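Local coordinates for protein endo-beta-mannanase (Opitutaceae bacterium TAV5, PDB 7BOB) that probably removes mannose units from the ends of beta-1,4-linked mannan chains as a glycoside hydrolase family 5 exo-beta-1,4-mannosidase, at residues A189-V200 with Q231-H240. Numbering follows the deposited sequence.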
ATOM      1  N   ALA A 189      -5.958  10.483 -42.032  1.00 58.74           N
ATOM      2  CA  ALA A 189      -5.786   9.100 -41.614  1.00 59.39           C
ATOM      3  C   ALA A 189      -6.728   8.746 -40.464  1.00 56.36           C
ATOM      4  O   ALA A 189      -7.123   9.599 -39.654  1.00 54.18           O
ATOM      5  CB  ALA A 189      -4.336   8.852 -41.187  1.00 55.95           C
ATOM      6  N   LEU A 190      -7.091   7.467 -40.410  1.00 55.32           N
ATOM      7  CA  LEU A 190      -7.746   6.883 -39.250  1.00 54.04           C
ATOM      8  C   LEU A 190      -6.667   6.419 -38.272  1.00 55.75           C
ATOM      9  O   LEU A 190      -5.811   5.595 -38.621  1.00 52.83           O
ATOM     10  CB  LEU A 190      -8.650   5.725 -39.662  1.00 58.66           C
ATOM     11  CG  LEU A 190      -9.857   6.082 -40.543  1.00 63.21           C
ATOM     12  CD1 LEU A 190     -10.826   4.915 -40.661  1.00 58.49           C
ATOM     13  CD2 LEU A 190     -10.566   7.318 -40.014  1.00 60.16           C
ATOM     14  N   ILE A 191      -6.689   6.981 -37.066  1.00 52.19           N
ATOM     15  CA  ILE A 191      -5.763   6.627 -35.994  1.00 52.92           C
ATOM     16  C   ILE A 191      -6.536   5.881 -34.911  1.00 53.00           C
ATOM     17  O   ILE A 191      -7.617   6.313 -34.490  1.00 50.03           O
ATOM     18  CB  ILE A 191      -5.059   7.872 -35.427  1.00 52.30           C
ATOM     19  CG1 ILE A 191      -4.445   8.683 -36.575  1.00 52.78           C
ATOM     20  CG2 ILE A 191      -3.976   7.479 -34.449  1.00 50.00           C
ATOM     21  CD1 ILE A 191      -3.874  10.012 -36.145  1.00 49.14           C
ATOM     22  N   LEU A 192      -6.000   4.740 -34.498  1.00 49.86           N
ATOM     23  CA  LEU A 192      -6.554   3.959 -33.408  1.00 50.66           C
ATOM     24  C   LEU A 192      -5.622   4.090 -32.215  1.00 51.81           C
ATOM     25  O   LEU A 192      -4.416   4.317 -32.375  1.00 48.71           O
ATOM     26  CB  LEU A 192      -6.710   2.488 -33.791  1.00 48.08           C
ATOM     27  CG  LEU A 192      -7.334   2.175 -35.154  1.00 50.16           C
ATOM     28  CD1 LEU A 192      -6.287   1.903 -36.204  1.00 49.16           C
ATOM     29  CD2 LEU A 192      -8.229   0.975 -35.018  1.00 52.27           C
ATOM     30  N   SER A 193      -6.192   3.949 -31.015  1.00 49.55           N
ATOM     31  CA  SER A 193      -5.396   4.096 -29.800  1.00 47.85           C
ATOM     32  C   SER A 193      -4.491   2.894 -29.565  1.00 46.49           C
ATOM     33  O   SER A 193      -3.334   3.065 -29.190  1.00 51.54           O
ATOM     34  CB  SER A 193      -6.309   4.300 -28.589  1.00 51.37           C
ATOM     35  OG  SER A 193      -6.798   3.057 -28.121  1.00 48.20           O
ATOM     36  N   GLY A 194      -4.984   1.674 -29.767  1.00 46.42           N
ATOM     37  CA  GLY A 194      -4.230   0.494 -29.389  1.00 47.42           C
ATOM     38  C   GLY A 194      -4.385   0.070 -27.931  1.00 49.90           C
ATOM     39  O   GLY A 194      -3.705  -0.873 -27.496  1.00 45.14           O
ATOM     40  N   CYS A 195      -5.260   0.724 -27.171  1.00 44.79           N
ATOM     41  CA  CYS A 195      -5.430   0.464 -25.747  1.00 44.27           C
ATOM     42  C   CYS A 195      -6.271  -0.792 -25.495  1.00 49.32           C
ATOM     43  O   CYS A 195      -6.975  -1.298 -26.379  1.00 47.51           O
ATOM     44  CB  CYS A 195      -6.079   1.676 -25.075  1.00 42.57           C
ATOM     45  SG  CYS A 195      -4.991   3.135 -24.995  1.00 52.46           S
ATOM     46  N   ASP A 196      -6.205  -1.289 -24.257  1.00 48.33           N
ATOM     47  CA  ASP A 196      -6.918  -2.508 -23.914  1.00 39.65           C
ATOM     48  C   ASP A 196      -8.001  -2.213 -22.885  1.00 44.97           C
ATOM     49  O   ASP A 196      -8.435  -1.063 -22.749  1.00 45.63           O
ATOM     50  CB  ASP A 196      -5.941  -3.594 -23.434  1.00 43.06           C
ATOM     51  CG  ASP A 196      -5.189  -3.214 -22.150  1.00 50.15           C
ATOM     52  OD1 ASP A 196      -5.672  -2.352 -21.396  1.00 47.70           O
ATOM     53  OD2 ASP A 196      -4.106  -3.786 -21.882  1.00 56.42           O
ATOM     54  N   HIS A 197      -8.433  -3.235 -22.143  1.00 43.85           N
ATOM     55  CA  HIS A 197      -9.554  -3.063 -21.228  1.00 44.90           C
ATOM     56  C   HIS A 197      -9.193  -2.247 -19.989  1.00 45.61           C
ATOM     57  O   HIS A 197     -10.097  -1.857 -19.242  1.00 45.61           O
ATOM     58  CB  HIS A 197     -10.131  -4.434 -20.847  1.00 44.04           C
ATOM     59  CG  HIS A 197      -9.214  -5.280 -20.017  1.00 47.08           C
ATOM     60  ND1 HIS A 197      -7.912  -5.558 -20.386  1.00 46.48           N
ATOM     61  CD2 HIS A 197      -9.414  -5.914 -18.834  1.00 43.87           C
ATOM     62  CE1 HIS A 197      -7.346  -6.312 -19.457  1.00 46.98           C
ATOM     63  NE2 HIS A 197      -8.234  -6.542 -18.503  1.00 44.00           N
ATOM     64  N   GLN A 198      -7.916  -1.931 -19.772  1.00 44.60           N
ATOM     65  CA  GLN A 198      -7.602  -1.058 -18.651  1.00 46.12           C
ATOM     66  C   GLN A 198      -8.162   0.342 -18.830  1.00 45.31           C
ATOM     67  O   GLN A 198      -8.219   1.090 -17.847  1.00 44.06           O
ATOM     68  CB  GLN A 198      -6.102  -1.021 -18.416  1.00 46.01           C
ATOM     69  CG  GLN A 198      -5.574  -2.412 -18.194  1.00 50.54           C
ATOM     70  CD  GLN A 198      -4.416  -2.431 -17.286  1.00 57.03           C
ATOM     71  OE1 GLN A 198      -4.515  -1.988 -16.152  1.00 58.83           O
ATOM     72  NE2 GLN A 198      -3.268  -2.900 -17.784  1.00 65.36           N
ATOM     73  N   GLN A 199      -8.610   0.700 -20.037  1.00 39.81           N
ATOM     74  CA  GLN A 199      -9.419   1.902 -20.181  1.00 41.31           C
ATOM     75  C   GLN A 199     -10.640   1.861 -19.272  1.00 45.65           C
ATOM     76  O   GLN A 199     -11.101   2.915 -18.812  1.00 45.26           O
ATOM     77  CB  GLN A 199      -9.894   2.071 -21.626  1.00 45.81           C
ATOM     78  CG  GLN A 199      -8.810   2.229 -22.667  1.00 45.80           C
ATOM     79  CD  GLN A 199      -9.395   2.202 -24.069  1.00 45.54           C
ATOM     80  OE1 GLN A 199      -9.801   3.237 -24.602  1.00 42.18           O
ATOM     81  NE2 GLN A 199      -9.488   1.014 -24.645  1.00 41.98           N
ATOM     82  N   VAL A 200     -11.193   0.666 -19.030  1.00 43.69           N
ATOM     83  CA  VAL A 200     -12.407   0.505 -18.224  1.00 38.30           C
ATOM     84  C   VAL A 200     -12.085   0.226 -16.757  1.00 43.61           C
ATOM     85  O   VAL A 200     -12.707   0.793 -15.857  1.00 42.31           O
ATOM     86  CB  VAL A 200     -13.287  -0.624 -18.800  1.00 40.83           C
ATOM     87  CG1 VAL A 200     -14.543  -0.781 -17.955  1.00 42.70           C
ATOM     88  CG2 VAL A 200     -13.657  -0.343 -20.263  1.00 42.98           C
ATOM     89  N   GLN A 231      -9.243  11.241 -25.573  1.00 55.30           N
ATOM     90  CA  GLN A 231      -8.183  10.692 -26.415  1.00 53.20           C
ATOM     91  C   GLN A 231      -8.145  11.543 -27.682  1.00 54.72           C
ATOM     92  O   GLN A 231      -8.681  11.155 -28.734  1.00 51.69           O
ATOM     93  CB  GLN A 231      -8.426   9.213 -26.712  1.00 53.73           C
ATOM     94  CG  GLN A 231      -8.267   8.307 -25.477  1.00 53.63           C
ATOM     95  CD  GLN A 231      -8.634   6.859 -25.759  1.00 51.20           C
ATOM     96  OE1 GLN A 231      -8.380   6.347 -26.842  1.00 55.35           O
ATOM     97  NE2 GLN A 231      -9.254   6.204 -24.795  1.00 52.51           N
ATOM     98  N   PRO A 232      -7.522  12.715 -27.614  1.00 54.98           N
ATOM     99  CA  PRO A 232      -7.600  13.655 -28.736  1.00 53.43           C
ATOM    100  C   PRO A 232      -6.940  13.089 -29.980  1.00 55.52           C
ATOM    101  O   PRO A 232      -5.877  12.466 -29.919  1.00 52.19           O
ATOM    102  CB  PRO A 232      -6.854  14.884 -28.217  1.00 52.23           C
ATOM    103  CG  PRO A 232      -5.894  14.315 -27.209  1.00 54.07           C
ATOM    104  CD  PRO A 232      -6.668  13.224 -26.531  1.00 55.64           C
ATOM    105  N   GLY A 233      -7.594  13.297 -31.115  1.00 52.70           N
ATOM    106  CA  GLY A 233      -7.037  12.837 -32.367  1.00 54.82           C
ATOM    107  C   GLY A 233      -7.227  11.368 -32.671  1.00 56.41           C
ATOM    108  O   GLY A 233      -6.689  10.899 -33.678  1.00 53.66           O
ATOM    109  N   ILE A 234      -7.979  10.627 -31.851  1.00 50.10           N
ATOM    110  CA  ILE A 234      -8.184   9.193 -32.052  1.00 50.16           C
ATOM    111  C   ILE A 234      -9.549   8.981 -32.700  1.00 52.96           C
ATOM    112  O   ILE A 234     -10.577   9.368 -32.132  1.00 51.13           O
ATOM    113  CB  ILE A 234      -8.082   8.425 -30.724  1.00 54.99           C
ATOM    114  CG1 ILE A 234      -6.665   8.557 -30.145  1.00 50.26           C
ATOM    115  CG2 ILE A 234      -8.464   6.963 -30.937  1.00 50.82           C
ATOM    116  CD1 ILE A 234      -5.635   7.832 -30.957  1.00 48.56           C
ATOM    117  N   ASP A 235      -9.575   8.382 -33.893  1.00 49.29           N
ATOM    118  CA  ASP A 235     -10.846   8.184 -34.583  1.00 51.16           C
ATOM    119  C   ASP A 235     -11.538   6.901 -34.166  1.00 47.59           C
ATOM    120  O   ASP A 235     -12.767   6.840 -34.184  1.00 49.43           O
ATOM    121  CB  ASP A 235     -10.649   8.165 -36.116  1.00 50.00           C
ATOM    122  CG  ASP A 235      -9.934   9.396 -36.622  1.00 51.73           C
ATOM    123  OD1 ASP A 235     -10.549  10.484 -36.651  1.00 55.51           O
ATOM    124  OD2 ASP A 235      -8.737   9.290 -36.958  1.00 54.04           O
ATOM    125  N   VAL A 236     -10.779   5.858 -33.839  1.00 47.71           N
ATOM    126  CA  VAL A 236     -11.339   4.541 -33.556  1.00 50.20           C
ATOM    127  C   VAL A 236     -10.810   4.068 -32.207  1.00 50.29           C
ATOM    128  O   VAL A 236      -9.611   3.795 -32.067  1.00 48.92           O
ATOM    129  CB  VAL A 236     -10.992   3.513 -34.641  1.00 50.19           C
ATOM    130  CG1 VAL A 236     -11.603   2.176 -34.272  1.00 48.13           C
ATOM    131  CG2 VAL A 236     -11.482   3.980 -36.022  1.00 53.50           C
ATOM    132  N   LEU A 237     -11.700   3.944 -31.231  1.00 48.30           N
ATOM    133  CA  LEU A 237     -11.335   3.330 -29.961  1.00 48.00           C
ATOM    134  C   LEU A 237     -11.048   1.853 -30.192  1.00 49.15           C
ATOM    135  O   LEU A 237     -11.560   1.246 -31.140  1.00 48.44           O
ATOM    136  CB  LEU A 237     -12.470   3.494 -28.956  1.00 45.96           C
ATOM    137  CG  LEU A 237     -12.952   4.934 -28.806  1.00 49.57           C
ATOM    138  CD1 LEU A 237     -14.036   5.034 -27.713  1.00 50.02           C
ATOM    139  CD2 LEU A 237     -11.759   5.840 -28.480  1.00 51.37           C
ATOM    140  N   THR A 238     -10.208   1.272 -29.340  1.00 45.38           N
ATOM    141  CA  THR A 238      -9.946  -0.159 -29.428  1.00 47.25           C
ATOM    142  C   THR A 238     -10.253  -0.861 -28.102  1.00 46.02           C
ATOM    143  O   THR A 238     -10.275  -0.247 -27.032  1.00 42.48           O
ATOM    144  CB  THR A 238      -8.491  -0.444 -29.825  1.00 40.88           C
ATOM    145  OG1 THR A 238      -7.634   0.012 -28.781  1.00 43.95           O
ATOM    146  CG2 THR A 238      -8.129   0.259 -31.129  1.00 42.33           C
ATOM    147  N   MET A 239     -10.491  -2.174 -28.196  1.00 45.42           N
ATOM    148  CA  MET A 239     -10.668  -3.042 -27.039  1.00 43.53           C
ATOM    149  C   MET A 239      -9.894  -4.328 -27.290  1.00 46.36           C
ATOM    150  O   MET A 239      -9.839  -4.821 -28.424  1.00 47.54           O
ATOM    151  CB  MET A 239     -12.149  -3.344 -26.779  1.00 42.07           C
ATOM    152  CG  MET A 239     -12.428  -4.057 -25.453  1.00 43.60           C
ATOM    153  SD  MET A 239     -11.535  -3.249 -24.089  1.00 44.92           S
ATOM    154  CE  MET A 239     -12.268  -1.603 -24.104  1.00 39.53           C
ATOM    155  N   HIS A 240      -9.232  -4.807 -26.249  1.00 42.72           N
ATOM    156  CA  HIS A 240      -8.505  -6.070 -26.221  1.00 43.03           C
ATOM    157  C   HIS A 240      -9.081  -6.909 -25.097  1.00 46.32           C
ATOM    158  O   HIS A 240      -9.384  -6.383 -24.024  1.00 45.04           O
ATOM    159  CB  HIS A 240      -7.010  -5.884 -25.920  1.00 42.59           C
ATOM    160  CG  HIS A 240      -6.265  -5.057 -26.919  1.00 47.17           C
ATOM    161  ND1 HIS A 240      -4.912  -4.807 -26.802  1.00 44.17           N
ATOM    162  CD2 HIS A 240      -6.669  -4.433 -28.049  1.00 46.58           C
ATOM    163  CE1 HIS A 240      -4.515  -4.057 -27.816  1.00 47.87           C
ATOM    164  NE2 HIS A 240      -5.561  -3.816 -28.588  1.00 50.07           N
TER
HETATM  165  O   HOH W   1      -9.331   3.700 -27.199  1.00 43.65           O
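In the (beta/alpha)8 barrel, the seam between the fifth and sixth strands runs along I191-L192 and V236-H240, and it illustrates how side chains complete a sheet where backbone pairing gives out. Only L192 and V236 are bridged as strand partners. Just before them, I191 O accepts from both D235 N (2.9 Å) and V236 N, while the carboxylate of D235 turns back to I191 N, offering OD2 through its anti lone pair at 3.1 Å with a nearly straight N-H (167°); R183 forms a salt bridge with the same oxygen. L192 and V236 lie side by side, CD2 against CG1 at 3.7 Å.

With chi1 of T238 at 65°, its OG1 sits between backbone N and carbonyl carbon and donates in plane to a lone pair of C195 O (2.8 Å). The extended Q199 reaches back from the following helix, and its NE2 gives one hydrogen to T238 O (2.8 Å) and the other to D196 O, both in the amide plane. Q199 OE1 accepts from Q231 NE2 (3.0 Å), the two amides inclined by 51°, and one water donates to Q199 OE1 and Q231 OE1 and accepts from S193 OG. An alanine in place of Q199 would remove this amide and is likely to deprive T238 O and the water of a partner. C195 O also lies over one face of the H240 ring, whose nitrogens bond E156 and Q280. Both hydrogens of the Q199 amide are thus spent on carbonyls, which fixes its rotation and lets a side chain join T238 and D196, whose backbones do not pair.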